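Local coordinates for arginine 3rd transport system periplasmic binding protein (Legionella pneumophila subsp. pneumophila str. Philadelphia 1, PDB 3KZG) that probably binds arginine in the periplasm and delivers it to a membrane transporter for uptake into the cell, at residues 4-17 / 61-73. Numbering follows the deposited sequence.
Sequences NLTIGTSKFNPPFE and NREVDLVIASMII
Leu5 lies across the Asp65 side chain, its CD2 3.9 Å from OD2, and that same carboxylate oxygen accepts the backbone N-H of Thr6 at 2.9 Å (N to Asp65 OD2), met on its anti side. Asp65 N returns a bond of 2.7 Å to Thr6 O, so side chain and backbone of one aspartate hold both the backbone N-H and the C=O of Thr6; Leu66 N adds a weak third. The side chains of Thr6 and Val64 cross at about a right angle, CG2 meeting Val64 CG1. With CG1 beside the backbone N (chi1 -55°), the CG2 branch of Ile7 swings opposite that N and meets Ile68 CG2 at 3.5 Å, and Met34 of helix 29-40 touches both isoleucines. Gly8 N bonds Leu66 O, and Ile68 N bonds Gly8 O at 3.1 Å, the rungs of a parallel ladder. Strand 4-13 thus runs between 66-67 and 44-50, parallel to both, in the first lobe of the two-lobed periplasmic binding protein fold. Past the last backbone rung the Thr9 hydroxyl takes over, OG1 donating to Ile68 O in the carbonyl plane. Beyond it, Ser10 OG donates to Glu17 OE2 at 2.5 Å, while Ala69 CB packs against that oxygen. A water bridges Asn13 ND2, Glu17 OE2 and Ser70 OG; Asn13 ND2 and, weakly, Ser70 OG also bond Asp158 of the other lobe. Phe16 lays one ring face over Ser70 CB, 3.8 Å from the ring centroid and 8° off the normal, and meets Tyr193 edge-to-face.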
ATOM      1  N   ASN A   4      10.050 -33.975  -7.785  1.00 43.68           N
ATOM      2  CA  ASN A   4       9.907 -34.067  -6.339  1.00 42.51           C
ATOM      3  C   ASN A   4      11.263 -33.763  -5.715  1.00 40.18           C
ATOM      4  O   ASN A   4      12.274 -34.368  -6.076  1.00 38.83           O
ATOM      5  CB  ASN A   4       9.448 -35.477  -5.950  1.00 45.73           C
ATOM      6  CG  ASN A   4       9.031 -35.583  -4.489  1.00 48.44           C
ATOM      7  OD1 ASN A   4       8.534 -36.621  -4.056  1.00 50.93           O
ATOM      8  ND2 ASN A   4       9.230 -34.513  -3.725  1.00 49.15           N
ATOM      9  N   LEU A   5      11.276 -32.818  -4.781  1.00 37.21           N
ATOM     10  CA  LEU A   5      12.509 -32.420  -4.121  1.00 34.37           C
ATOM     11  C   LEU A   5      12.582 -32.898  -2.678  1.00 33.40           C
ATOM     12  O   LEU A   5      11.563 -33.056  -2.007  1.00 33.59           O
ATOM     13  CB  LEU A   5      12.652 -30.896  -4.157  1.00 33.86           C
ATOM     14  CG  LEU A   5      12.706 -30.222  -5.532  1.00 32.98           C
ATOM     15  CD1 LEU A   5      12.685 -28.707  -5.364  1.00 32.36           C
ATOM     16  CD2 LEU A   5      13.959 -30.666  -6.272  1.00 32.11           C
ATOM     17  N   THR A   6      13.807 -33.128  -2.218  1.00 31.28           N
ATOM     18  CA  THR A   6      14.068 -33.564  -0.855  1.00 30.59           C
ATOM     19  C   THR A   6      14.885 -32.458  -0.194  1.00 29.48           C
ATOM     20  O   THR A   6      16.035 -32.220  -0.562  1.00 28.96           O
ATOM     21  CB  THR A   6      14.870 -34.889  -0.842  1.00 31.72           C
ATOM     22  OG1 THR A   6      14.069 -35.936  -1.411  1.00 31.43           O
ATOM     23  CG2 THR A   6      15.269 -35.268   0.580  1.00 31.15           C
ATOM     24  N   ILE A   7      14.281 -31.774   0.774  1.00 28.17           N
ATOM     25  CA  ILE A   7      14.963 -30.684   1.455  1.00 26.40           C
ATOM     26  C   ILE A   7      15.384 -31.037   2.874  1.00 24.58           C
ATOM     27  O   ILE A   7      14.589 -31.520   3.671  1.00 22.87           O
ATOM     28  CB  ILE A   7      14.076 -29.414   1.530  1.00 28.46           C
ATOM     29  CG1 ILE A   7      13.610 -29.003   0.133  1.00 28.64           C
ATOM     30  CG2 ILE A   7      14.861 -28.272   2.167  1.00 27.77           C
ATOM     31  CD1 ILE A   7      12.483 -29.840  -0.404  1.00 32.06           C
ATOM     32  N   GLY A   8      16.649 -30.783   3.178  1.00 24.53           N
ATOM     33  CA  GLY A   8      17.147 -31.046   4.510  1.00 25.79           C
ATOM     34  C   GLY A   8      16.988 -29.790   5.345  1.00 25.33           C
ATOM     35  O   GLY A   8      17.225 -28.685   4.856  1.00 23.55           O
ATOM     36  N   THR A   9      16.564 -29.957   6.595  1.00 25.49           N
ATOM     37  CA  THR A   9      16.381 -28.837   7.519  1.00 26.12           C
ATOM     38  C   THR A   9      16.795 -29.340   8.898  1.00 27.06           C
ATOM     39  O   THR A   9      16.816 -30.547   9.129  1.00 29.78           O
ATOM     40  CB  THR A   9      14.909 -28.375   7.554  1.00 26.18           C
ATOM     41  OG1 THR A   9      14.795 -27.198   8.366  1.00 25.25           O
ATOM     42  CG2 THR A   9      14.016 -29.470   8.119  1.00 27.17           C
ATOM     43  N   SER A  10      17.137 -28.436   9.813  1.00 25.01           N
ATOM     44  CA  SER A  10      17.561 -28.870  11.141  1.00 22.97           C
ATOM     45  C   SER A  10      16.396 -29.435  11.940  1.00 22.19           C
ATOM     46  O   SER A  10      15.237 -29.320  11.537  1.00 20.41           O
ATOM     47  CB  SER A  10      18.209 -27.718  11.911  1.00 22.34           C
ATOM     48  OG  SER A  10      17.259 -26.732  12.245  1.00 24.26           O
ATOM     49  N   LYS A  11      16.717 -30.041  13.080  1.00 21.36           N
ATOM     50  CA  LYS A  11      15.705 -30.650  13.933  1.00 22.05           C
ATOM     51  C   LYS A  11      15.037 -29.732  14.948  1.00 20.92           C
ATOM     52  O   LYS A  11      13.888 -29.949  15.312  1.00 23.05           O
ATOM     53  CB  LYS A  11      16.304 -31.853  14.672  1.00 23.12           C
ATOM     54  CG  LYS A  11      16.392 -33.108  13.819  1.00 25.60           C
ATOM     55  CD  LYS A  11      17.058 -34.250  14.566  1.00 27.18           C
ATOM     56  CE  LYS A  11      16.926 -35.559  13.794  1.00 30.20           C
ATOM     57  NZ  LYS A  11      17.716 -36.660  14.416  1.00 30.29           N
ATOM     58  N   PHE A  12      15.738 -28.706  15.410  1.00 21.34           N
ATOM     59  CA  PHE A  12      15.134 -27.834  16.402  1.00 21.37           C
ATOM     60  C   PHE A  12      15.765 -26.448  16.479  1.00 21.11           C
ATOM     61  O   PHE A  12      16.900 -26.277  16.937  1.00 19.89           O
ATOM     62  CB  PHE A  12      15.199 -28.512  17.779  1.00 20.55           C
ATOM     63  CG  PHE A  12      14.376 -27.828  18.836  1.00 20.63           C
ATOM     64  CD1 PHE A  12      12.987 -27.787  18.739  1.00 21.30           C
ATOM     65  CD2 PHE A  12      14.990 -27.217  19.925  1.00 21.31           C
ATOM     66  CE1 PHE A  12      12.221 -27.144  19.713  1.00 20.78           C
ATOM     67  CE2 PHE A  12      14.235 -26.571  20.904  1.00 19.51           C
ATOM     68  CZ  PHE A  12      12.845 -26.535  20.798  1.00 19.21           C
ATOM     69  N   ASN A  13      15.025 -25.456  16.010  1.00 22.29           N
ATOM     70  CA  ASN A  13      15.493 -24.080  16.071  1.00 21.85           C
ATOM     71  C   ASN A  13      14.335 -23.157  15.757  1.00 21.27           C
ATOM     72  O   ASN A  13      14.379 -22.386  14.802  1.00 21.28           O
ATOM     73  CB  ASN A  13      16.647 -23.832  15.097  1.00 21.98           C
ATOM     74  CG  ASN A  13      17.208 -22.419  15.211  1.00 22.72           C
ATOM     75  OD1 ASN A  13      17.344 -21.882  16.314  1.00 22.63           O
ATOM     76  ND2 ASN A  13      17.545 -21.817  14.072  1.00 17.55           N
ATOM     77  N   PRO A  14      13.267 -23.243  16.560  1.00 19.82           N
ATOM     78  CA  PRO A  14      12.101 -22.386  16.341  1.00 18.00           C
ATOM     79  C   PRO A  14      12.584 -20.937  16.332  1.00 16.39           C
ATOM     80  O   PRO A  14      13.575 -20.608  16.986  1.00 16.29           O
ATOM     81  CB  PRO A  14      11.208 -22.711  17.541  1.00 19.20           C
ATOM     82  CG  PRO A  14      12.201 -23.119  18.608  1.00 19.40           C
ATOM     83  CD  PRO A  14      13.154 -23.983  17.828  1.00 19.69           C
ATOM     84  N   PRO A  15      11.884 -20.049  15.609  1.00 14.09           N
ATOM     85  CA  PRO A  15      10.683 -20.310  14.813  1.00 13.55           C
ATOM     86  C   PRO A  15      10.937 -20.739  13.368  1.00 13.49           C
ATOM     87  O   PRO A  15      10.009 -20.736  12.563  1.00 15.47           O
ATOM     88  CB  PRO A  15       9.958 -18.975  14.869  1.00 12.53           C
ATOM     89  CG  PRO A  15      11.099 -18.021  14.740  1.00 13.12           C
ATOM     90  CD  PRO A  15      12.143 -18.598  15.686  1.00 14.93           C
ATOM     91  N   PHE A  16      12.178 -21.094  13.038  1.00 14.20           N
ATOM     92  CA  PHE A  16      12.519 -21.506  11.669  1.00 15.91           C
ATOM     93  C   PHE A  16      12.011 -22.912  11.334  1.00 15.82           C
ATOM     94  O   PHE A  16      11.384 -23.128  10.297  1.00 15.07           O
ATOM     95  CB  PHE A  16      14.032 -21.398  11.465  1.00 16.34           C
ATOM     96  CG  PHE A  16      14.546 -19.995  11.583  1.00 17.85           C
ATOM     97  CD1 PHE A  16      14.413 -19.102  10.524  1.00 18.29           C
ATOM     98  CD2 PHE A  16      15.104 -19.540  12.778  1.00 18.48           C
ATOM     99  CE1 PHE A  16      14.828 -17.772  10.650  1.00 19.15           C
ATOM    100  CE2 PHE A  16      15.522 -18.213  12.915  1.00 17.48           C
ATOM    101  CZ  PHE A  16      15.382 -17.328  11.844  1.00 18.45           C
ATOM    102  N   GLU A  17      12.294 -23.870  12.206  1.00 16.14           N
ATOM    103  CA  GLU A  17      11.798 -25.229  12.021  1.00 17.24           C
ATOM    104  C   GLU A  17      11.941 -26.039  13.296  1.00 17.07           C
ATOM    105  O   GLU A  17      12.828 -25.801  14.110  1.00 17.12           O
ATOM    106  CB  GLU A  17      12.509 -25.965  10.876  1.00 14.67           C
ATOM    107  CG  GLU A  17      13.984 -26.220  11.084  1.00 15.22           C
ATOM    108  CD  GLU A  17      14.836 -25.160  10.437  1.00 15.60           C
ATOM    109  OE1 GLU A  17      14.277 -24.377   9.644  1.00 15.92           O
ATOM    110  OE2 GLU A  17      16.055 -25.114  10.709  1.00 19.07           O
ATOM    111  N   ASN A  61      26.662 -35.060   0.039  1.00 34.24           N
ATOM    112  CA  ASN A  61      26.483 -36.456  -0.358  1.00 34.83           C
ATOM    113  C   ASN A  61      25.202 -36.664  -1.164  1.00 35.05           C
ATOM    114  O   ASN A  61      24.834 -37.796  -1.485  1.00 34.61           O
ATOM    115  CB  ASN A  61      26.462 -37.375   0.875  1.00 37.06           C
ATOM    116  CG  ASN A  61      27.744 -37.297   1.694  1.00 37.87           C
ATOM    117  OD1 ASN A  61      28.844 -37.224   1.146  1.00 38.98           O
ATOM    118  ND2 ASN A  61      27.606 -37.332   3.015  1.00 39.12           N
ATOM    119  N   ARG A  62      24.525 -35.567  -1.488  1.00 32.94           N
ATOM    120  CA  ARG A  62      23.293 -35.626  -2.260  1.00 30.94           C
ATOM    121  C   ARG A  62      22.174 -36.401  -1.575  1.00 30.60           C
ATOM    122  O   ARG A  62      21.296 -36.956  -2.244  1.00 30.85           O
ATOM    123  CB  ARG A  62      23.560 -36.221  -3.648  1.00 32.46           C
ATOM    124  CG  ARG A  62      24.057 -35.213  -4.690  1.00 31.82           C
ATOM    125  CD  ARG A  62      25.393 -34.571  -4.313  1.00 29.64           C
ATOM    126  NE  ARG A  62      25.863 -33.687  -5.379  1.00 27.92           N
ATOM    127  CZ  ARG A  62      26.941 -32.910  -5.299  1.00 27.55           C
ATOM    128  NH1 ARG A  62      27.678 -32.897  -4.200  1.00 27.29           N
ATOM    129  NH2 ARG A  62      27.277 -32.139  -6.323  1.00 24.64           N
ATOM    130  N   GLU A  63      22.207 -36.447  -0.245  1.00 29.62           N
ATOM    131  CA  GLU A  63      21.160 -37.128   0.514  1.00 28.97           C
ATOM    132  C   GLU A  63      19.898 -36.281   0.358  1.00 27.67           C
ATOM    133  O   GLU A  63      18.773 -36.770   0.481  1.00 26.99           O
ATOM    134  CB  GLU A  63      21.535 -37.214   2.000  1.00 30.77           C
ATOM    135  CG  GLU A  63      22.760 -38.065   2.306  1.00 34.07           C
ATOM    136  CD  GLU A  63      23.055 -38.145   3.797  1.00 35.33           C
ATOM    137  OE1 GLU A  63      22.154 -38.546   4.563  1.00 36.73           O
ATOM    138  OE2 GLU A  63      24.185 -37.810   4.204  1.00 35.87           O
ATOM    139  N   VAL A  64      20.111 -34.997   0.087  1.00 26.00           N
ATOM    140  CA  VAL A  64      19.029 -34.042  -0.108  1.00 23.49           C
ATOM    141  C   VAL A  64      19.381 -33.123  -1.274  1.00 22.59           C
ATOM    142  O   VAL A  64      20.553 -32.914  -1.581  1.00 21.39           O
ATOM    143  CB  VAL A  64      18.809 -33.183   1.142  1.00 21.16           C
ATOM    144  CG1 VAL A  64      18.426 -34.074   2.314  1.00 22.72           C
ATOM    145  CG2 VAL A  64      20.065 -32.395   1.456  1.00 18.50           C
ATOM    146  N   ASP A  65      18.362 -32.567  -1.917  1.00 23.28           N
ATOM    147  CA  ASP A  65      18.585 -31.678  -3.053  1.00 24.37           C
ATOM    148  C   ASP A  65      18.945 -30.262  -2.630  1.00 23.54           C
ATOM    149  O   ASP A  65      19.765 -29.599  -3.268  1.00 24.48           O
ATOM    150  CB  ASP A  65      17.334 -31.643  -3.925  1.00 24.42           C
ATOM    151  CG  ASP A  65      16.982 -32.997  -4.470  1.00 25.06           C
ATOM    152  OD1 ASP A  65      17.860 -33.602  -5.117  1.00 25.73           O
ATOM    153  OD2 ASP A  65      15.840 -33.458  -4.254  1.00 25.55           O
ATOM    154  N   LEU A  66      18.325 -29.810  -1.548  1.00 23.11           N
ATOM    155  CA  LEU A  66      18.548 -28.465  -1.038  1.00 22.09           C
ATOM    156  C   LEU A  66      18.541 -28.465   0.484  1.00 21.02           C
ATOM    157  O   LEU A  66      18.149 -29.445   1.113  1.00 22.50           O
ATOM    158  CB  LEU A  66      17.439 -27.536  -1.541  1.00 20.20           C
ATOM    159  CG  LEU A  66      17.293 -27.387  -3.053  1.00 20.01           C
ATOM    160  CD1 LEU A  66      15.967 -26.722  -3.377  1.00 21.90           C
ATOM    161  CD2 LEU A  66      18.466 -26.583  -3.603  1.00 18.13           C
ATOM    162  N   VAL A  67      18.987 -27.356   1.063  1.00 20.44           N
ATOM    163  CA  VAL A  67      19.000 -27.194   2.509  1.00 18.38           C
ATOM    164  C   VAL A  67      18.502 -25.800   2.872  1.00 18.45           C
ATOM    165  O   VAL A  67      18.888 -24.808   2.251  1.00 15.14           O
ATOM    166  CB  VAL A  67      20.414 -27.375   3.102  1.00 17.41           C
ATOM    167  CG1 VAL A  67      20.452 -26.849   4.528  1.00 17.91           C
ATOM    168  CG2 VAL A  67      20.796 -28.848   3.085  1.00 18.18           C
ATOM    169  N   ILE A  68      17.620 -25.750   3.864  1.00 17.63           N
ATOM    170  CA  ILE A  68      17.073 -24.502   4.373  1.00 16.15           C
ATOM    171  C   ILE A  68      16.939 -24.676   5.882  1.00 17.33           C
ATOM    172  O   ILE A  68      16.126 -25.461   6.365  1.00 18.48           O
ATOM    173  CB  ILE A  68      15.698 -24.163   3.744  1.00 13.96           C
ATOM    174  CG1 ILE A  68      15.209 -22.812   4.277  1.00 13.50           C
ATOM    175  CG2 ILE A  68      14.685 -25.275   4.019  1.00 16.85           C
ATOM    176  CD1 ILE A  68      13.963 -22.288   3.593  1.00  8.15           C
ATOM    177  N   ALA A  69      17.778 -23.958   6.614  1.00 17.62           N
ATOM    178  CA  ALA A  69      17.786 -24.017   8.064  1.00 17.00           C
ATOM    179  C   ALA A  69      18.523 -22.782   8.541  1.00 16.88           C
ATOM    180  O   ALA A  69      19.677 -22.867   8.966  1.00 19.54           O
ATOM    181  CB  ALA A  69      18.506 -25.271   8.524  1.00 20.16           C
ATOM    182  N   SER A  70      17.850 -21.637   8.457  1.00 16.05           N
ATOM    183  CA  SER A  70      18.437 -20.360   8.847  1.00 16.57           C
ATOM    184  C   SER A  70      19.926 -20.378   8.508  1.00 15.55           C
ATOM    185  O   SER A  70      20.769 -20.052   9.335  1.00 15.53           O
ATOM    186  CB  SER A  70      18.217 -20.095  10.350  1.00 17.65           C
ATOM    187  OG  SER A  70      18.862 -21.051  11.174  1.00 16.72           O
HETATM  188  N   MSE A  71      20.241 -20.763   7.274  1.00 17.22           N
HETATM  189  CA  MSE A  71      21.625 -20.836   6.825  1.00 18.73           C
HETATM  190  C   MSE A  71      22.186 -19.497   6.382  1.00 16.40           C
HETATM  191  O   MSE A  71      21.782 -18.956   5.353  1.00 17.25           O
HETATM  192  CB  MSE A  71      21.751 -21.821   5.669  1.00 22.55           C
HETATM  193  CG  MSE A  71      23.194 -22.200   5.390  1.00 29.01           C
HETATM  194 SE   MSE A  71      23.953 -23.067   6.954  1.00 39.90          SE
HETATM  195  CE  MSE A  71      22.882 -24.680   6.871  1.00 28.06           C
ATOM    196  N   ILE A  72      23.140 -18.978   7.141  1.00 16.86           N
ATOM    197  CA  ILE A  72      23.740 -17.691   6.827  1.00 17.56           C
ATOM    198  C   ILE A  72      24.795 -17.742   5.729  1.00 18.47           C
ATOM    199  O   ILE A  72      25.759 -18.508   5.806  1.00 17.21           O
ATOM    200  CB  ILE A  72      24.380 -17.057   8.075  1.00 17.19           C
ATOM    201  CG1 ILE A  72      23.339 -16.942   9.192  1.00 18.13           C
ATOM    202  CG2 ILE A  72      24.943 -15.675   7.722  1.00 16.93           C
ATOM    203  CD1 ILE A  72      23.901 -16.465  10.504  1.00 18.42           C
ATOM    204  N   ILE A  73      24.606 -16.906   4.713  1.00 18.80           N
ATOM    205  CA  ILE A  73      25.554 -16.823   3.613  1.00 18.75           C
ATOM    206  C   ILE A  73      26.851 -16.227   4.137  1.00 18.85           C
ATOM    207  O   ILE A  73      26.870 -15.090   4.614  1.00 18.73           O
ATOM    208  CB  ILE A  73      25.053 -15.891   2.486  1.00 18.39           C
ATOM    209  CG1 ILE A  73      23.736 -16.401   1.917  1.00 16.85           C
ATOM    210  CG2 ILE A  73      26.105 -15.801   1.379  1.00 19.91           C
ATOM    211  CD1 ILE A  73      23.212 -15.535   0.800  1.00 16.71           C
TER
HETATM  212  O   HOH W   1      17.979 -23.760  11.878  1.00 17.55           O